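Local coordinates for SnoaL-like domain-containing protein (Catenulispora acidiphila, PDB 4H3U) that is of unknown function but adopts the ketosteroid isomerase-like, SnoaL-type fold and may take part in trimethylamine metabolism, at residues A[36-41]-A[83-88]; A[49-54]-A[130-135]; A[92-97]-A[124-129]; A[103-108]-A[116-121]; A[107-112]-A[147-152]. All coordinates share one frame; numbering follows the deposited sequence.

Contact 1: A[36-41]-A[83-88]; sequences AAWTGT and ENVHVT. With CD (cadmium ion), chain E.
Thr39 turns OG1 in beside its backbone N (chi1 -60°) and Val85 holds CG1 anti to its own N (chi1 167°), so the end of helix 29-39 offers a hydroxyl to strand 82-95 and the strand offers a methyl to Trp38. Val87 N donates to Thr39 OG1 over 3.0 Å in an almost straight bond (175°). The same oxygen is bonded to Ala35 O one helical turn earlier, so a single hydroxyl serves both helix and strand. Val87 CG2 packs on Trp38 CB at 3.6 Å, while Val85 CG1 slants against the indole, 4.0 Å from Trp38 CE3. The far side of the indole is tied down by Trp38 NE1 bonding Tyr56 OH, and Trp34 meets the ring edge-to-face. His86, between the two valines, carries its imidazole clear of the helix. His86 ND1 donates to Asn84 O at 2.8 Å, close to the imidazole plane; this fixes the ring rotation and presents His86 NE2 to the cadmium ion at 2.3 Å, where three waters and two further atoms complete the coordination. Such packing of a helix on the apolar face of a curved sheet is typical of the ketosteroid isomerase-like alpha+beta cone.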
# COMPACT_ATOMS: atom_id res chain seq x y z
N ALA A 36 -7.00 -2.91 -17.48
CA ALA A 36 -6.91 -3.53 -18.79
C ALA A 36 -5.51 -3.30 -19.39
O ALA A 36 -4.96 -4.18 -20.07
CB ALA A 36 -7.99 -3.00 -19.71
N ALA A 37 -4.93 -2.13 -19.15
CA ALA A 37 -3.59 -1.82 -19.65
C ALA A 37 -2.56 -2.72 -18.97
O ALA A 37 -1.69 -3.32 -19.61
CB ALA A 37 -3.28 -0.35 -19.42
N TRP A 38 -2.68 -2.90 -17.66
CA TRP A 38 -1.74 -3.79 -16.96
C TRP A 38 -1.91 -5.26 -17.35
O TRP A 38 -0.93 -6.00 -17.37
CB TRP A 38 -1.92 -3.65 -15.43
CG TRP A 38 -1.03 -2.63 -14.85
CD1 TRP A 38 -1.36 -1.44 -14.24
CD2 TRP A 38 0.40 -2.70 -14.84
NE1 TRP A 38 -0.22 -0.77 -13.86
CE2 TRP A 38 0.87 -1.53 -14.21
CE3 TRP A 38 1.34 -3.63 -15.32
CZ2 TRP A 38 2.23 -1.26 -14.08
CZ3 TRP A 38 2.68 -3.37 -15.15
CH2 TRP A 38 3.11 -2.21 -14.55
N THR A 39 -3.15 -5.68 -17.66
CA THR A 39 -3.44 -7.07 -17.97
C THR A 39 -3.14 -7.43 -19.41
O THR A 39 -2.87 -8.59 -19.72
CB THR A 39 -4.89 -7.36 -17.58
OG1 THR A 39 -5.04 -7.12 -16.18
CG2 THR A 39 -5.32 -8.78 -17.94
N GLY A 40 -3.14 -6.44 -20.29
CA GLY A 40 -2.85 -6.63 -21.70
C GLY A 40 -1.37 -6.73 -22.00
O GLY A 40 -0.55 -6.85 -21.10
N THR A 41 -1.03 -6.65 -23.27
CA THR A 41 0.33 -6.90 -23.74
C THR A 41 0.87 -5.63 -24.44
O THR A 41 1.88 -5.73 -25.11
CB THR A 41 0.35 -8.11 -24.73
OG1 THR A 41 -0.49 -7.79 -25.84
CG2 THR A 41 -0.16 -9.37 -24.02
N GLU A 83 5.80 -13.19 -16.26
CA GLU A 83 4.85 -13.71 -17.20
C GLU A 83 3.41 -13.56 -16.66
O GLU A 83 3.16 -13.61 -15.46
CB GLU A 83 5.11 -15.23 -17.39
CG GLU A 83 4.39 -15.86 -18.58
CD GLU A 83 5.05 -15.55 -19.94
OE1 GLU A 83 4.72 -16.19 -20.95
OE2 GLU A 83 5.87 -14.59 -20.03
N ASN A 84 2.46 -13.41 -17.58
CA ASN A 84 1.04 -13.41 -17.26
C ASN A 84 0.62 -12.33 -16.23
O ASN A 84 -0.23 -12.58 -15.40
CB ASN A 84 0.57 -14.81 -16.79
CG ASN A 84 -0.93 -14.94 -16.74
OD1 ASN A 84 -1.62 -14.52 -17.68
ND2 ASN A 84 -1.44 -15.46 -15.65
N VAL A 85 1.24 -11.16 -16.29
CA VAL A 85 0.85 -10.09 -15.39
C VAL A 85 -0.65 -9.81 -15.57
O VAL A 85 -1.13 -9.68 -16.71
CB VAL A 85 1.62 -8.80 -15.67
CG1 VAL A 85 0.98 -7.60 -14.95
CG2 VAL A 85 3.06 -8.95 -15.27
N HIS A 86 -1.38 -9.81 -14.47
CA HIS A 86 -2.79 -9.52 -14.53
C HIS A 86 -3.20 -8.81 -13.26
O HIS A 86 -2.75 -9.13 -12.17
CB HIS A 86 -3.63 -10.77 -14.83
CG HIS A 86 -3.54 -11.88 -13.84
ND1 HIS A 86 -2.42 -12.66 -13.68
CD2 HIS A 86 -4.48 -12.41 -13.02
CE1 HIS A 86 -2.65 -13.57 -12.75
NE2 HIS A 86 -3.90 -13.45 -12.35
N VAL A 87 -4.06 -7.81 -13.45
CA VAL A 87 -4.56 -6.97 -12.38
C VAL A 87 -6.08 -6.95 -12.44
O VAL A 87 -6.62 -6.63 -13.46
CB VAL A 87 -4.02 -5.53 -12.50
CG1 VAL A 87 -4.68 -4.62 -11.49
CG2 VAL A 87 -2.51 -5.51 -12.35
N THR A 88 -6.71 -7.39 -11.34
CA THR A 88 -8.17 -7.43 -11.27
C THR A 88 -8.61 -6.44 -10.21
O THR A 88 -7.97 -6.25 -9.19
CB THR A 88 -8.68 -8.84 -10.93
OG1 THR A 88 -8.18 -9.24 -9.68
CG2 THR A 88 -8.22 -9.82 -11.95
CD CD E . -5.14 -14.74 -10.93
O HOH W 1 0.06 -9.03 -19.13
O HOH W 2 -5.13 -13.04 -9.35
O HOH W 3 -7.05 -13.80 -11.58
O HOH W 4 -5.26 -16.41 -12.50

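Contact 2: A[49-54]-A[130-135]; sequences LFAADG and EITSDQ
A short parallel beta bridge between Phe50 and Ile131 ties strand 50-51 to strand 130-138 in the ketosteroid isomerase-like fold, just before the classic beta bulge of Thr132 and Ser133 opposite Arg125. Ile131 is held through both its backbone N and its backbone O: Ile131 N donates to Leu49 O, and Ile131 O accepts from Ala51 N, each at 2.9 Å. The bridged side chains lie on the same face of the sheet and pack together. Phe50 CG stands beside its backbone N (chi1 -73°), which lays the ring under Ile131: the CB of Ile131 forms a CH-pi contact 4.0 Å from the Phe50 ring centroid, and the branch methyl Ile131 CG2 sits closer to the rim, 3.4 Å from Phe50 CE1. Asp134 CB meets the ring differently, approaching the CE1-CZ edge near its plane, while Asp134 OD2 makes a weak hydrogen bond with Trp34 NE1. With an alanine in place of Phe50, a gap is likely to open beneath Ile131 CB and CG2, and Asp134 CB would probably lose the ring edge it packs on. Leu49 CB adds an apolar touch to Ile131 CD1 from the side of helix 29-39, whose Ile30 and Ala33 pack on Leu49. Beyond the bridge the chain reverses through a type I turn from Ala51 to Gly54, joined to the partner strand by two waters. One lies between Ala52 N and Glu130 OE2; the other donates to both Asp53 O and Thr132 O, at 3.1 Å each.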
# COMPACT_ATOMS: atom_id res chain seq x y z
N LEU A 49 -2.52 6.82 -20.69
CA LEU A 49 -3.43 7.31 -19.66
C LEU A 49 -2.88 8.47 -18.85
O LEU A 49 -3.64 9.10 -18.12
CB LEU A 49 -3.76 6.17 -18.69
CG LEU A 49 -4.38 4.93 -19.30
CD1 LEU A 49 -4.55 3.85 -18.26
CD2 LEU A 49 -5.71 5.27 -20.00
N PHE A 50 -1.58 8.75 -18.94
CA PHE A 50 -0.90 9.69 -18.08
C PHE A 50 -0.57 11.03 -18.73
O PHE A 50 -0.32 11.16 -19.91
CB PHE A 50 0.44 9.07 -17.60
CG PHE A 50 0.23 7.99 -16.57
CD1 PHE A 50 0.41 8.24 -15.22
CD2 PHE A 50 -0.17 6.71 -16.96
CE1 PHE A 50 0.18 7.27 -14.28
CE2 PHE A 50 -0.42 5.74 -16.00
CZ PHE A 50 -0.25 6.03 -14.67
N ALA A 51 -0.59 12.06 -17.86
CA ALA A 51 -0.18 13.39 -18.23
C ALA A 51 1.26 13.40 -18.68
O ALA A 51 2.06 12.52 -18.32
CB ALA A 51 -0.35 14.34 -17.05
N ALA A 52 1.67 14.46 -19.38
CA ALA A 52 3.00 14.55 -19.90
C ALA A 52 4.05 14.50 -18.81
O ALA A 52 5.14 13.95 -19.03
CB ALA A 52 3.17 15.81 -20.73
N ASP A 53 3.73 15.08 -17.66
CA ASP A 53 4.58 15.09 -16.49
C ASP A 53 4.05 14.19 -15.39
O ASP A 53 4.39 14.33 -14.22
CB ASP A 53 4.76 16.55 -15.97
CG ASP A 53 3.44 17.25 -15.64
OD1 ASP A 53 3.54 18.37 -15.10
OD2 ASP A 53 2.33 16.70 -15.91
N GLY A 54 3.21 13.24 -15.75
CA GLY A 54 2.66 12.30 -14.80
C GLY A 54 3.74 11.42 -14.18
O GLY A 54 4.71 11.08 -14.83
N GLU A 130 -7.13 12.07 -17.51
CA GLU A 130 -5.67 11.83 -17.37
C GLU A 130 -5.26 11.57 -15.93
O GLU A 130 -5.72 12.19 -15.00
CB GLU A 130 -4.84 13.08 -17.75
CG GLU A 130 -4.87 13.53 -19.19
CD GLU A 130 -3.68 14.43 -19.49
OE1 GLU A 130 -3.52 15.50 -18.90
OE2 GLU A 130 -2.93 14.07 -20.39
N ILE A 131 -4.28 10.67 -15.80
CA ILE A 131 -3.66 10.36 -14.52
C ILE A 131 -2.42 11.24 -14.35
O ILE A 131 -1.54 11.24 -15.20
CB ILE A 131 -3.28 8.89 -14.39
CG1 ILE A 131 -4.49 7.98 -14.63
CG2 ILE A 131 -2.64 8.67 -13.02
CD1 ILE A 131 -4.16 6.51 -14.71
N THR A 132 -2.38 12.01 -13.27
CA THR A 132 -1.22 12.81 -12.95
C THR A 132 -0.25 12.10 -12.00
O THR A 132 0.94 12.40 -12.01
CB THR A 132 -1.60 14.20 -12.40
OG1 THR A 132 -2.27 14.05 -11.15
CG2 THR A 132 -2.51 14.91 -13.37
N SER A 133 -0.77 11.20 -11.18
CA SER A 133 0.04 10.42 -10.24
C SER A 133 -0.55 9.03 -10.03
O SER A 133 -1.75 8.89 -9.89
CB SER A 133 0.11 11.15 -8.87
OG SER A 133 0.70 10.35 -7.87
N ASP A 134 0.32 8.03 -10.04
CA ASP A 134 -0.04 6.67 -9.64
C ASP A 134 1.00 6.23 -8.60
O ASP A 134 2.21 6.35 -8.84
CB ASP A 134 0.01 5.74 -10.86
CG ASP A 134 -0.35 4.28 -10.59
OD1 ASP A 134 0.26 3.74 -9.61
OD2 ASP A 134 -1.09 3.70 -11.36
N GLN A 135 0.54 5.74 -7.46
CA GLN A 135 1.37 5.04 -6.47
C GLN A 135 0.78 3.64 -6.29
O GLN A 135 -0.39 3.49 -5.97
CB GLN A 135 1.31 5.74 -5.15
CG GLN A 135 1.85 7.14 -5.15
CD GLN A 135 1.68 7.74 -3.79
OE1 GLN A 135 2.28 7.25 -2.81
NE2 GLN A 135 0.80 8.71 -3.67
O HOH W 5 -0.67 16.22 -20.04
O HOH W 6 2.48 15.10 -11.87

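Contact 3: A[92-97]-A[124-129]; sequences AYRAGD and LRTRGE
Direct hydrogen bonds gather at Thr126. Its OG1 occupies the place between backbone N and carbonyl carbon (chi1 63°), from where it meets the Arg94 guanidinium edge-on: Arg94 NH2 donates to Thr126 OG1 at 2.8 Å, in the guanidinium plane and nearly straight. The other N-H of that nitrogen goes to Gly96 O at 3.0 Å, also in plane, so two bonds fix the rotation of the group and curl the arginine back over its own turn. In the backbone, Thr126 N donates to Asp97 O at 2.9 Å. The same oxygen receives a C-H...O contact from Arg125 CA at 3.3 Å, with the CG of Arg125 lying alongside. Water-mediated links add to these: one water donates to Asp97 OD1 and stands 2.7 Å from Thr126 OG1, and it accepts a weak bond from Gly128 N. A valine in place of Thr126 would probably leave one Arg94 N-H without its mate and deprive this water of a partner, setting the guanidinium freer to turn. Gly96 and Gly128, both with positive phi, lie in the turns that follow strands 82-95 and 116-127. Nearby, Tyr93 stacks on His98 of the second subunit. The pattern is that of an antiparallel beta-meander: Asp97 extends the pairing of strands 98-109 and 116-127 into the turn, while Arg94 reaches from strand 82-95 across the middle strand to Thr126.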
# COMPACT_ATOMS: atom_id res chain seq x y z
N ALA A 92 -13.13 0.12 -6.09
CA ALA A 92 -12.48 1.38 -6.28
C ALA A 92 -13.45 2.48 -5.93
O ALA A 92 -14.66 2.29 -6.04
CB ALA A 92 -11.97 1.54 -7.71
N TYR A 93 -12.93 3.64 -5.52
CA TYR A 93 -13.73 4.75 -5.06
C TYR A 93 -13.02 6.09 -5.27
O TYR A 93 -11.85 6.24 -4.97
CB TYR A 93 -14.14 4.48 -3.60
CG TYR A 93 -13.12 3.76 -2.71
CD1 TYR A 93 -12.23 4.47 -1.89
CD2 TYR A 93 -13.06 2.35 -2.67
CE1 TYR A 93 -11.33 3.79 -1.10
CE2 TYR A 93 -12.17 1.69 -1.87
CZ TYR A 93 -11.30 2.42 -1.09
OH TYR A 93 -10.40 1.78 -0.28
N ARG A 94 -13.77 7.09 -5.74
CA ARG A 94 -13.28 8.41 -6.08
C ARG A 94 -13.72 9.43 -5.03
O ARG A 94 -14.87 9.42 -4.60
CB ARG A 94 -13.92 8.89 -7.45
CG ARG A 94 -13.49 10.31 -7.79
CD ARG A 94 -13.94 10.85 -9.14
NE ARG A 94 -13.29 10.18 -10.26
CZ ARG A 94 -12.10 10.48 -10.80
NH1 ARG A 94 -11.70 9.81 -11.86
NH2 ARG A 94 -11.31 11.42 -10.29
N ALA A 95 -12.80 10.33 -4.71
CA ALA A 95 -13.00 11.48 -3.83
C ALA A 95 -12.36 12.64 -4.59
O ALA A 95 -11.16 12.86 -4.51
CB ALA A 95 -12.38 11.26 -2.47
N GLY A 96 -13.18 13.39 -5.32
CA GLY A 96 -12.67 14.52 -6.09
C GLY A 96 -11.68 14.07 -7.14
O GLY A 96 -11.98 13.24 -7.98
N ASP A 97 -10.47 14.63 -7.09
CA ASP A 97 -9.45 14.24 -8.06
C ASP A 97 -8.64 13.01 -7.63
O ASP A 97 -7.68 12.67 -8.27
CB ASP A 97 -8.47 15.37 -8.27
CG ASP A 97 -9.10 16.56 -8.96
OD1 ASP A 97 -9.94 16.38 -9.89
OD2 ASP A 97 -8.71 17.67 -8.58
N LEU A 124 -4.50 6.95 -7.24
CA LEU A 124 -4.36 7.79 -8.41
C LEU A 124 -4.78 9.23 -8.08
O LEU A 124 -5.71 9.45 -7.30
CB LEU A 124 -5.28 7.33 -9.55
CG LEU A 124 -5.18 5.91 -10.03
CD1 LEU A 124 -6.12 5.68 -11.21
CD2 LEU A 124 -3.74 5.56 -10.41
N ARG A 125 -4.13 10.17 -8.71
CA ARG A 125 -4.62 11.53 -8.82
C ARG A 125 -4.90 11.76 -10.29
O ARG A 125 -4.09 11.39 -11.14
CB ARG A 125 -3.67 12.54 -8.28
CG ARG A 125 -4.27 13.93 -8.19
CD ARG A 125 -3.34 14.92 -7.50
NE ARG A 125 -2.96 14.35 -6.22
CZ ARG A 125 -1.79 13.79 -5.90
NH1 ARG A 125 -1.68 13.23 -4.71
NH2 ARG A 125 -0.74 13.80 -6.73
N THR A 126 -6.04 12.36 -10.59
CA THR A 126 -6.49 12.55 -11.99
C THR A 126 -6.80 14.02 -12.29
O THR A 126 -6.97 14.85 -11.39
CB THR A 126 -7.77 11.76 -12.28
OG1 THR A 126 -8.85 12.25 -11.46
CG2 THR A 126 -7.51 10.28 -12.03
N ARG A 127 -6.90 14.29 -13.58
CA ARG A 127 -7.29 15.61 -14.12
C ARG A 127 -8.16 15.23 -15.32
O ARG A 127 -7.67 14.88 -16.39
CB ARG A 127 -6.06 16.42 -14.52
CG ARG A 127 -6.32 17.83 -15.07
CD ARG A 127 -5.07 18.30 -15.82
NE ARG A 127 -3.89 18.36 -14.96
CZ ARG A 127 -2.62 18.27 -15.38
NH1 ARG A 127 -2.33 17.97 -16.64
NH2 ARG A 127 -1.63 18.35 -14.50
N GLY A 128 -9.48 15.26 -15.14
CA GLY A 128 -10.37 14.78 -16.18
C GLY A 128 -10.10 13.29 -16.27
O GLY A 128 -10.04 12.62 -15.23
N GLU A 129 -9.87 12.79 -17.50
CA GLU A 129 -9.52 11.41 -17.73
C GLU A 129 -8.03 11.08 -17.51
O GLU A 129 -7.74 9.92 -17.27
CB GLU A 129 -9.82 11.01 -19.17
CG GLU A 129 -11.27 11.14 -19.59
CD GLU A 129 -11.58 10.12 -20.66
OE1 GLU A 129 -10.95 9.08 -20.61
OE2 GLU A 129 -12.52 10.29 -21.47
O HOH W 7 -10.13 14.54 -12.16
O HOH W 8 -9.75 17.78 -12.72

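Contact 4: A[103-108]-A[116-121]; sequences AVYGGH and FAVPMA
Strands 98-109 and 116-127 form a long antiparallel beta hairpin, and here five successive residue pairs face each other. The hydrogen-bonded pairs Ala103-Met120, Tyr105-Val118 and Gly107-Phe116 each carry two backbone bonds, the shortest from Tyr105 N to Val118 O at 2.8 Å. The side chains of Ala103, Tyr105, Phe116, Val118 and Met120 share the face looking into the protein. Phe116 CG sits between backbone N and carbonyl carbon (chi1 71°), which swings the ring across the strands so that its CE1-CZ edge points at the face of Tyr105: a T-shaped pair with planes at 81° and centroids 5.1 Å apart. One face of the Phe116 ring lies against the Gly106-Gly107 peptide, Gly107 N 3.7 Å from Phe116 CZ, with no Gly107 side chain between. From the other direction Met120, a selenomethionine, bends at its end to bring CE within 3.6 Å of Tyr105 CB, its selenium lying obliquely to the ring. On the other face of the sheet, Val104 CG1 touches Ala117 CB. Strand 82-95 flanks the hairpin through Ile82 and Val87, and strand 130-138 borders it on the other side, its Tyr138 meeting Tyr105 edge-to-face; helix 140-147 covers Phe116 and Val118 through Gln146.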
# COMPACT_ATOMS: atom_id res chain seq x y z
N ALA A 103 -7.00 -3.77 -5.64
CA ALA A 103 -6.85 -4.73 -6.73
C ALA A 103 -6.13 -5.95 -6.27
O ALA A 103 -5.69 -6.04 -5.13
CB ALA A 103 -6.05 -4.09 -7.85
N VAL A 104 -6.08 -6.94 -7.16
CA VAL A 104 -5.21 -8.11 -6.98
C VAL A 104 -4.25 -8.11 -8.15
O VAL A 104 -4.65 -8.05 -9.30
CB VAL A 104 -5.99 -9.45 -6.92
CG1 VAL A 104 -5.05 -10.64 -6.81
CG2 VAL A 104 -6.95 -9.44 -5.74
N TYR A 105 -2.97 -8.18 -7.80
CA TYR A 105 -1.86 -8.22 -8.74
C TYR A 105 -1.25 -9.61 -8.75
O TYR A 105 -0.84 -10.12 -7.73
CB TYR A 105 -0.82 -7.21 -8.29
CG TYR A 105 0.50 -7.23 -9.01
CD1 TYR A 105 0.57 -7.55 -10.36
CD2 TYR A 105 1.68 -7.05 -8.35
CE1 TYR A 105 1.80 -7.63 -11.01
CE2 TYR A 105 2.90 -6.98 -9.01
CZ TYR A 105 2.95 -7.23 -10.35
OH TYR A 105 4.16 -7.22 -11.00
N GLY A 106 -1.23 -10.22 -9.92
CA GLY A 106 -0.71 -11.57 -10.06
C GLY A 106 0.16 -11.73 -11.29
O GLY A 106 0.10 -10.96 -12.25
N GLY A 107 0.92 -12.83 -11.27
CA GLY A 107 1.80 -13.18 -12.39
C GLY A 107 2.73 -14.30 -11.95
O GLY A 107 2.55 -14.88 -10.90
N HIS A 108 3.73 -14.55 -12.78
CA HIS A 108 4.71 -15.59 -12.48
C HIS A 108 6.08 -15.04 -12.88
O HIS A 108 6.41 -14.95 -14.07
CB HIS A 108 4.37 -16.91 -13.17
CG HIS A 108 5.21 -18.07 -12.73
ND1 HIS A 108 4.83 -19.39 -13.01
CD2 HIS A 108 6.35 -18.12 -12.02
CE1 HIS A 108 5.74 -20.17 -12.49
NE2 HIS A 108 6.69 -19.45 -11.91
N PHE A 116 2.35 -15.99 -8.23
CA PHE A 116 1.86 -15.26 -7.06
C PHE A 116 0.59 -14.47 -7.41
O PHE A 116 0.33 -14.18 -8.58
CB PHE A 116 2.94 -14.25 -6.58
CG PHE A 116 3.14 -13.06 -7.51
CD1 PHE A 116 2.40 -11.90 -7.35
CD2 PHE A 116 4.05 -13.13 -8.56
CE1 PHE A 116 2.56 -10.84 -8.25
CE2 PHE A 116 4.22 -12.09 -9.45
CZ PHE A 116 3.45 -10.92 -9.29
N ALA A 117 -0.14 -14.11 -6.37
CA ALA A 117 -1.27 -13.15 -6.46
C ALA A 117 -1.35 -12.47 -5.10
O ALA A 117 -1.43 -13.15 -4.08
CB ALA A 117 -2.57 -13.80 -6.86
N VAL A 118 -1.32 -11.12 -5.09
CA VAL A 118 -1.37 -10.38 -3.84
C VAL A 118 -2.35 -9.22 -3.95
O VAL A 118 -2.53 -8.64 -5.03
CB VAL A 118 0.02 -9.82 -3.46
CG1 VAL A 118 1.02 -10.95 -3.14
CG2 VAL A 118 0.61 -8.89 -4.52
N PRO A 119 -2.91 -8.78 -2.82
CA PRO A 119 -3.69 -7.55 -2.83
C PRO A 119 -2.76 -6.34 -3.05
O PRO A 119 -1.65 -6.26 -2.52
CB PRO A 119 -4.33 -7.51 -1.44
CG PRO A 119 -3.43 -8.33 -0.58
CD PRO A 119 -2.88 -9.40 -1.48
N MSE A 120 -3.26 -5.33 -3.74
CA MSE A 120 -2.51 -4.13 -3.98
C MSE A 120 -3.44 -2.98 -3.75
O MSE A 120 -4.66 -3.10 -3.90
CB MSE A 120 -1.96 -4.15 -5.42
CG MSE A 120 -1.01 -2.99 -5.79
SE MSE A 120 -0.11 -3.27 -7.54
CE MSE A 120 -1.85 -3.73 -8.35
N ALA A 121 -2.83 -1.90 -3.28
CA ALA A 121 -3.53 -0.59 -3.13
C ALA A 121 -2.86 0.36 -4.10
O ALA A 121 -1.64 0.58 -4.03
CB ALA A 121 -3.43 -0.09 -1.68

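Contact 5: A[107-112]-A[147-152]; sequences GHIKGA and SGLPAD
Apolar touches carry this contact, and Leu149 stands at their centre. Its CD1 lies 3.8 Å from Ile109 CD1, the two side chains meeting at a slant by their end methyls, while the fork of Leu149 closes round a single methyl, with Leu149 CG 4.0 Å from Ala112 CB. That methyl also rests on the end of helix 140-147, 3.8 Å from Ser147 O. Pro113 and Leu144 pack on Leu149, and Trp153 and Val143 on Ile109, making a small apolar cluster.

Among polar interactions, a bridging water provides the link between the segments. It accepts from Ile109 N at 2.8 Å and donates to Ser147 OG at 2.7 Å. Ser147 OG sits beside its own backbone N (chi1 -62°), directed back along the helix, where it bonds Val143 O; the hydroxyl thus joins the helix's last turn to the water.

Bonds within each segment shape the two surfaces. A type II turn runs from Ile109 to Ala112, closed by Ala112 N to Ile109 O, and Gly111 takes the positive phi that it demands. His108 reaches over this turn: His108 NE2 donates to Ala112 O at 2.8 Å, from above the carbonyl plane though within the plane of the imidazole. In the other segment, Gly148 follows helix 140-147 in a Schellman motif, after which the chain turns to deliver Leu149. With methyl packing and one water as the links, hairpin turn and helix end are probably held mainly by apolar burial, while the water satisfies the amide of Ile109.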
# COMPACT_ATOMS: atom_id res chain seq x y z
N GLY A 107 0.92 -12.83 -11.27
CA GLY A 107 1.80 -13.18 -12.39
C GLY A 107 2.73 -14.30 -11.95
O GLY A 107 2.55 -14.88 -10.90
N HIS A 108 3.73 -14.55 -12.78
CA HIS A 108 4.71 -15.59 -12.48
C HIS A 108 6.08 -15.04 -12.88
O HIS A 108 6.41 -14.95 -14.07
CB HIS A 108 4.37 -16.91 -13.17
CG HIS A 108 5.21 -18.07 -12.73
ND1 HIS A 108 4.83 -19.39 -13.01
CD2 HIS A 108 6.35 -18.12 -12.02
CE1 HIS A 108 5.74 -20.17 -12.49
NE2 HIS A 108 6.69 -19.45 -11.91
N ILE A 109 6.90 -14.68 -11.89
CA ILE A 109 8.23 -14.17 -12.15
C ILE A 109 8.98 -15.22 -12.96
O ILE A 109 9.06 -16.40 -12.55
CB ILE A 109 8.95 -13.87 -10.82
CG1 ILE A 109 8.24 -12.72 -10.08
CG2 ILE A 109 10.41 -13.52 -11.04
CD1 ILE A 109 8.66 -12.53 -8.64
N LYS A 110 9.54 -14.83 -14.09
CA LYS A 110 10.15 -15.81 -14.99
C LYS A 110 11.33 -16.46 -14.28
O LYS A 110 12.24 -15.78 -13.74
CB LYS A 110 10.55 -15.18 -16.32
CG LYS A 110 9.40 -14.53 -17.06
CD LYS A 110 9.79 -14.01 -18.42
CE LYS A 110 8.67 -13.16 -19.00
NZ LYS A 110 9.00 -12.60 -20.33
N GLY A 111 11.36 -17.80 -14.30
CA GLY A 111 12.39 -18.61 -13.63
C GLY A 111 12.09 -18.95 -12.16
O GLY A 111 12.81 -19.77 -11.57
N ALA A 112 11.09 -18.33 -11.54
CA ALA A 112 10.75 -18.62 -10.13
C ALA A 112 9.98 -19.92 -10.06
O ALA A 112 9.24 -20.27 -11.00
CB ALA A 112 9.86 -17.51 -9.55
N SER A 147 6.09 -17.12 -4.50
CA SER A 147 6.87 -17.49 -5.69
C SER A 147 7.93 -18.54 -5.44
O SER A 147 8.54 -19.04 -6.38
CB SER A 147 7.59 -16.26 -6.28
OG SER A 147 6.68 -15.25 -6.71
N GLY A 148 8.16 -18.87 -4.17
CA GLY A 148 9.20 -19.80 -3.79
C GLY A 148 10.59 -19.22 -3.93
O GLY A 148 11.55 -19.97 -4.07
N LEU A 149 10.72 -17.90 -3.81
CA LEU A 149 11.98 -17.21 -3.91
C LEU A 149 12.46 -16.82 -2.54
O LEU A 149 11.66 -16.66 -1.61
CB LEU A 149 11.84 -15.94 -4.74
CG LEU A 149 11.55 -16.17 -6.23
CD1 LEU A 149 11.17 -14.86 -6.90
CD2 LEU A 149 12.73 -16.84 -6.90
N PRO A 150 13.79 -16.64 -2.38
CA PRO A 150 14.34 -16.24 -1.10
C PRO A 150 13.82 -14.87 -0.67
O PRO A 150 13.56 -14.02 -1.52
CB PRO A 150 15.84 -16.18 -1.36
CG PRO A 150 16.09 -17.02 -2.55
CD PRO A 150 14.86 -16.87 -3.38
N ALA A 151 13.79 -14.62 0.64
CA ALA A 151 13.27 -13.36 1.14
C ALA A 151 14.07 -12.11 0.69
O ALA A 151 13.54 -11.01 0.62
CB ALA A 151 13.15 -13.41 2.65
N ASP A 152 15.34 -12.32 0.37
CA ASP A 152 16.20 -11.25 -0.09
C ASP A 152 16.48 -11.30 -1.58
O ASP A 152 17.47 -10.73 -2.04
CB ASP A 152 17.52 -11.26 0.69
CG ASP A 152 18.26 -12.55 0.52
OD1 ASP A 152 17.75 -13.47 -0.15
OD2 ASP A 152 19.36 -12.64 1.07
O HOH W 9 6.28 -15.71 -9.35

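Contacts 1, 2, 4 and 5 are largely buried, whereas contact 3 is only partly so and lies, like contact 2, on the other side of the chain's centre from contact 5. Contact 4 is the most regular, a ladder of backbone bonds with aromatic packing beneath; contact 2 pairs strands for a single bridge, and contact 1 sets a helix against a strand. Contacts 3 and 4 share strand 116-127, and contacts 4 and 5 overlap on strand 98-109, and Phe116 of the neighbouring strand touches both Ile109 and Ser147. Contacts 1 and 4 join through bonds between strands 82-95 and 98-109. Polar side chains and waters dominate in contact 3, apolar methyls in contact 5.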